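Local coordinates for protein levoglucosan dehydrogenase (Pseudarthrobacter phenanthrenivorans, PDB 6A3F) that oxidises levoglucosan (1,6-anhydro-beta-D-glucose) to 3-dehydrolevoglucosan with NAD(+) as the hydride acceptor, working as a homotetramer of the Gfo/Idh/MocA family, at residues R154-I166 against V333-L345. Numbering follows the deposited sequence.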
loop_
_atom_site.group_PDB
_atom_site.type_symbol
_atom_site.label_atom_id
_atom_site.label_comp_id
_atom_site.label_asym_id
_atom_site.label_seq_id
_atom_site.Cartn_x
_atom_site.Cartn_y
_atom_site.Cartn_z
ATOM N N ARG B 154 21.317 -6.153 -6.235
ATOM C CA ARG B 154 20.847 -6.433 -7.598
ATOM C C ARG B 154 20.435 -7.908 -7.759
ATOM O O ARG B 154 19.801 -8.220 -8.780
ATOM C CB ARG B 154 21.885 -5.997 -8.632
ATOM C CG ARG B 154 23.065 -6.945 -8.770
ATOM C CD ARG B 154 23.617 -7.130 -10.182
ATOM N NE ARG B 154 24.376 -5.975 -10.678
ATOM C CZ ARG B 154 25.117 -5.982 -11.793
ATOM N NH1 ARG B 154 25.202 -7.084 -12.515
ATOM N NH2 ARG B 154 25.733 -4.888 -12.204
ATOM N N ARG B 155 20.775 -8.792 -6.813
ATOM C CA ARG B 155 20.410 -10.171 -6.851
ATOM C C ARG B 155 19.156 -10.416 -5.979
ATOM O O ARG B 155 18.821 -11.559 -5.705
ATOM C CB ARG B 155 21.591 -11.071 -6.456
ATOM C CG ARG B 155 22.552 -11.287 -7.628
ATOM C CD ARG B 155 23.849 -11.980 -7.295
ATOM N NE ARG B 155 24.466 -12.481 -8.521
ATOM C CZ ARG B 155 25.214 -11.789 -9.375
ATOM N NH1 ARG B 155 25.501 -10.514 -9.166
ATOM N NH2 ARG B 155 25.691 -12.414 -10.451
ATOM N N THR B 156 18.465 -9.371 -5.527
ATOM C CA THR B 156 17.085 -9.522 -5.089
ATOM C C THR B 156 16.278 -10.081 -6.278
ATOM O O THR B 156 16.323 -9.501 -7.360
ATOM C CB THR B 156 16.458 -8.200 -4.636
ATOM O OG1 THR B 156 17.254 -7.486 -3.672
ATOM C CG2 THR B 156 15.068 -8.381 -4.057
ATOM N N PRO B 157 15.539 -11.180 -6.061
ATOM C CA PRO B 157 14.897 -11.771 -7.213
ATOM C C PRO B 157 14.044 -10.758 -7.984
ATOM O O PRO B 157 14.047 -10.798 -9.205
ATOM C CB PRO B 157 14.118 -12.952 -6.652
ATOM C CG PRO B 157 14.995 -13.387 -5.521
ATOM C CD PRO B 157 15.492 -12.084 -4.930
ATOM N N ALA B 158 13.312 -9.880 -7.302
ATOM C CA ALA B 158 12.490 -8.861 -7.939
ATOM C C ALA B 158 13.294 -7.967 -8.899
ATOM O O ALA B 158 12.783 -7.521 -9.905
ATOM C CB ALA B 158 11.834 -8.040 -6.870
ATOM N N VAL B 159 14.531 -7.653 -8.535
ATOM C CA VAL B 159 15.385 -6.815 -9.348
ATOM C C VAL B 159 15.859 -7.582 -10.602
ATOM O O VAL B 159 15.824 -7.029 -11.725
ATOM C CB VAL B 159 16.565 -6.276 -8.517
ATOM C CG1 VAL B 159 17.518 -5.446 -9.400
ATOM C CG2 VAL B 159 16.036 -5.489 -7.321
ATOM N N ALA B 160 16.227 -8.843 -10.432
ATOM C CA ALA B 160 16.550 -9.715 -11.588
ATOM C C ALA B 160 15.310 -9.917 -12.464
ATOM O O ALA B 160 15.445 -10.056 -13.662
ATOM C CB ALA B 160 17.071 -11.032 -11.112
ATOM N N LEU B 161 14.122 -9.967 -11.872
ATOM C CA LEU B 161 12.861 -10.023 -12.638
ATOM C C LEU B 161 12.681 -8.758 -13.488
ATOM O O LEU B 161 12.224 -8.811 -14.641
ATOM C CB LEU B 161 11.695 -10.183 -11.655
ATOM C CG LEU B 161 10.311 -10.237 -12.311
ATOM C CD1 LEU B 161 10.232 -11.419 -13.274
ATOM C CD2 LEU B 161 9.225 -10.387 -11.251
ATOM N N ALA B 162 12.945 -7.593 -12.914
ATOM C CA ALA B 162 12.897 -6.314 -13.672
ATOM C C ALA B 162 13.831 -6.392 -14.894
ATOM O O ALA B 162 13.482 -5.990 -16.033
ATOM C CB ALA B 162 13.310 -5.165 -12.787
ATOM N N LYS B 163 15.012 -6.925 -14.648
ATOM C CA LYS B 163 15.995 -7.088 -15.752
ATOM C C LYS B 163 15.436 -8.018 -16.836
ATOM O O LYS B 163 15.548 -7.715 -18.048
ATOM C CB LYS B 163 17.317 -7.618 -15.205
ATOM C CG LYS B 163 18.377 -7.941 -16.244
ATOM C CD LYS B 163 18.885 -6.719 -16.951
ATOM C CE LYS B 163 20.135 -6.999 -17.773
ATOM N NZ LYS B 163 20.619 -5.755 -18.398
ATOM N N LYS B 164 14.743 -9.060 -16.424
ATOM C CA LYS B 164 14.211 -10.031 -17.363
ATOM C C LYS B 164 13.162 -9.341 -18.253
ATOM O O LYS B 164 13.189 -9.492 -19.502
ATOM C CB LYS B 164 13.631 -11.238 -16.641
ATOM C CG LYS B 164 12.912 -12.215 -17.569
ATOM C CD LYS B 164 12.017 -13.192 -16.897
ATOM C CE LYS B 164 11.553 -14.288 -17.850
ATOM N NZ LYS B 164 10.722 -15.313 -17.166
ATOM N N TYR B 165 12.238 -8.608 -17.632
ATOM C CA TYR B 165 11.232 -7.874 -18.353
ATOM C C TYR B 165 11.879 -6.904 -19.329
ATOM O O TYR B 165 11.445 -6.782 -20.468
ATOM C CB TYR B 165 10.309 -7.046 -17.441
ATOM C CG TYR B 165 9.414 -7.812 -16.491
ATOM C CD1 TYR B 165 9.064 -9.144 -16.662
ATOM C CD2 TYR B 165 8.919 -7.172 -15.355
ATOM C CE1 TYR B 165 8.191 -9.790 -15.789
ATOM C CE2 TYR B 165 8.089 -7.816 -14.449
ATOM C CZ TYR B 165 7.721 -9.130 -14.663
ATOM O OH TYR B 165 6.910 -9.763 -13.760
ATOM N N ILE B 166 12.872 -6.159 -18.861
ATOM C CA ILE B 166 13.532 -5.163 -19.727
ATOM C C ILE B 166 14.188 -5.838 -20.939
ATOM O O ILE B 166 13.988 -5.388 -22.080
ATOM C CB ILE B 166 14.546 -4.352 -18.920
ATOM C CG1 ILE B 166 13.782 -3.467 -17.931
ATOM C CG2 ILE B 166 15.435 -3.525 -19.853
ATOM C CD1 ILE B 166 14.641 -2.901 -16.827
ATOM N N VAL B 333 3.690 -8.167 -8.353
ATOM C CA VAL B 333 4.155 -9.493 -8.628
ATOM C C VAL B 333 5.068 -9.933 -7.486
ATOM O O VAL B 333 6.095 -9.250 -7.217
ATOM C CB VAL B 333 4.901 -9.577 -9.982
ATOM C CG1 VAL B 333 5.404 -11.002 -10.234
ATOM C CG2 VAL B 333 4.044 -9.085 -11.118
ATOM N N TYR B 334 4.692 -11.051 -6.811
ATOM C CA TYR B 334 5.489 -11.684 -5.760
ATOM C C TYR B 334 6.456 -12.720 -6.363
ATOM O O TYR B 334 6.043 -13.622 -7.112
ATOM C CB TYR B 334 4.593 -12.290 -4.676
ATOM C CG TYR B 334 4.022 -11.229 -3.768
ATOM C CD1 TYR B 334 2.842 -10.583 -4.080
ATOM C CD2 TYR B 334 4.702 -10.847 -2.612
ATOM C CE1 TYR B 334 2.345 -9.569 -3.276
ATOM C CE2 TYR B 334 4.237 -9.821 -1.817
ATOM C CZ TYR B 334 3.053 -9.187 -2.133
ATOM O OH TYR B 334 2.621 -8.167 -1.326
ATOM N N THR B 335 7.729 -12.629 -6.014
ATOM C CA THR B 335 8.731 -13.509 -6.618
ATOM C C THR B 335 8.712 -14.905 -6.002
ATOM O O THR B 335 8.525 -15.111 -4.808
ATOM C CB THR B 335 10.154 -12.934 -6.588
ATOM O OG1 THR B 335 10.640 -12.821 -5.256
ATOM C CG2 THR B 335 10.204 -11.585 -7.253
ATOM N N GLY B 336 8.876 -15.885 -6.886
ATOM C CA GLY B 336 8.845 -17.272 -6.481
ATOM C C GLY B 336 9.491 -18.178 -7.519
ATOM O O GLY B 336 10.374 -17.754 -8.273
ATOM N N PRO B 337 9.015 -19.422 -7.589
ATOM C CA PRO B 337 9.586 -20.422 -8.531
ATOM C C PRO B 337 9.570 -19.949 -9.996
ATOM O O PRO B 337 10.483 -20.325 -10.771
ATOM C CB PRO B 337 8.710 -21.656 -8.254
ATOM C CG PRO B 337 8.379 -21.548 -6.771
ATOM C CD PRO B 337 8.107 -20.069 -6.625
ATOM N N ALA B 338 8.630 -19.113 -10.391
ATOM C CA ALA B 338 8.515 -18.740 -11.825
ATOM C C ALA B 338 9.553 -17.663 -12.208
ATOM O O ALA B 338 9.712 -17.350 -13.403
ATOM C CB ALA B 338 7.130 -18.294 -12.145
ATOM N N HIS B 339 10.230 -17.089 -11.205
ATOM C CA HIS B 339 11.005 -15.892 -11.398
ATOM C C HIS B 339 12.492 -16.183 -11.231
ATOM O O HIS B 339 12.865 -17.243 -10.766
ATOM C CB HIS B 339 10.524 -14.790 -10.444
ATOM C CG HIS B 339 9.047 -14.642 -10.431
ATOM N ND1 HIS B 339 8.243 -15.357 -9.541
ATOM C CD2 HIS B 339 8.219 -13.915 -11.210
ATOM C CE1 HIS B 339 6.979 -15.065 -9.796
ATOM N NE2 HIS B 339 6.923 -14.181 -10.799
ATOM N N PRO B 340 13.313 -15.237 -11.624
ATOM C CA PRO B 340 14.763 -15.519 -11.589
ATOM C C PRO B 340 15.237 -15.945 -10.191
ATOM O O PRO B 340 14.769 -15.420 -9.154
ATOM C CB PRO B 340 15.421 -14.233 -12.106
ATOM C CG PRO B 340 14.356 -13.636 -12.986
ATOM C CD PRO B 340 13.056 -13.928 -12.256
ATOM N N TYR B 341 16.129 -16.943 -10.222
ATOM C CA TYR B 341 16.749 -17.650 -9.093
ATOM C C TYR B 341 15.722 -18.500 -8.331
ATOM O O TYR B 341 16.057 -19.076 -7.286
ATOM C CB TYR B 341 17.444 -16.694 -8.107
ATOM C CG TYR B 341 18.394 -15.724 -8.747
ATOM C CD1 TYR B 341 19.514 -16.168 -9.432
ATOM C CD2 TYR B 341 18.126 -14.368 -8.726
ATOM C CE1 TYR B 341 20.375 -15.274 -10.058
ATOM C CE2 TYR B 341 18.987 -13.463 -9.329
ATOM C CZ TYR B 341 20.113 -13.919 -9.983
ATOM O OH TYR B 341 20.932 -12.991 -10.570
ATOM N N GLY B 342 14.477 -18.610 -8.836
ATOM C CA GLY B 342 13.445 -19.317 -8.114
ATOM C C GLY B 342 13.795 -20.741 -7.751
ATOM O O GLY B 342 13.283 -21.253 -6.740
ATOM N N GLU B 343 14.594 -21.418 -8.601
ATOM C CA GLU B 343 14.960 -22.824 -8.433
ATOM C C GLU B 343 15.741 -23.020 -7.135
ATOM O O GLU B 343 15.766 -24.132 -6.556
ATOM C CB GLU B 343 15.760 -23.337 -9.646
ATOM C CG GLU B 343 17.190 -22.839 -9.721
ATOM C CD GLU B 343 17.390 -21.453 -10.305
ATOM O OE1 GLU B 343 16.372 -20.779 -10.652
ATOM O OE2 GLU B 343 18.580 -21.047 -10.426
ATOM N N GLY B 344 16.434 -21.985 -6.713
ATOM C CA GLY B 344 17.220 -22.080 -5.454
ATOM C C GLY B 344 16.452 -21.615 -4.221
ATOM O O GLY B 344 16.994 -21.726 -3.115
ATOM N N LEU B 345 15.206 -21.180 -4.339
ATOM C CA LEU B 345 14.577 -20.472 -3.204
ATOM C C LEU B 345 13.311 -21.220 -2.744
ATOM O O LEU B 345 13.339 -22.412 -2.517
ATOM C CB LEU B 345 14.301 -19.015 -3.647
ATOM C CG LEU B 345 15.563 -18.272 -4.099
ATOM C CD1 LEU B 345 15.274 -16.919 -4.698
ATOM C CD2 LEU B 345 16.522 -18.181 -2.935
HETATM O O HOH W 1 20.312 -9.972 -10.693
HETATM O O HOH W 2 12.382 -10.628 -4.655
HETATM O O HOH W 3 11.704 -16.027 -14.759
#
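Ala160 sets its methyl against two neighbouring residues of segment 333-345: CB lies 3.7 Å from Pro340 CB and 3.6 Å from Tyr341 CE2. At the first turn of the helix, Pro157 CG meets Leu345 CD1 at 3.6 Å. One turn on, Leu161 sends CG anti to its backbone N (chi1 179°), which brings CD2 to 3.7 Å from His339 CD2 and CD1 to the imidazole edge, in the ring plane; the same branches touch Val333 and Pro340. Two consecutive turns shape the loop after the strand, type I over Gly336-His339 and type II over His339-Gly342, and Gly336 N donates to His339 ND1 (2.8 Å), 30° out of the ring plane. In this C-terminal alpha/beta domain, the helix lies against the sheet through Leu316 and Phe308, and on the loop that follows strand 330-334, outermost of its sheet within this chain. No direct hydrogen bond joins the segments; three waters do. One, in the plane of the phenol ring, donates to Arg154 O (2.6 Å) and bonds Tyr341 OH. Another accepts from Ala158 N (2.9 Å) and bonds Thr335 OG1. The third accepts from Lys164 NZ (2.7 Å) and donates to Ala338 O, while the ammonium also pairs with Asp326 of a second subunit.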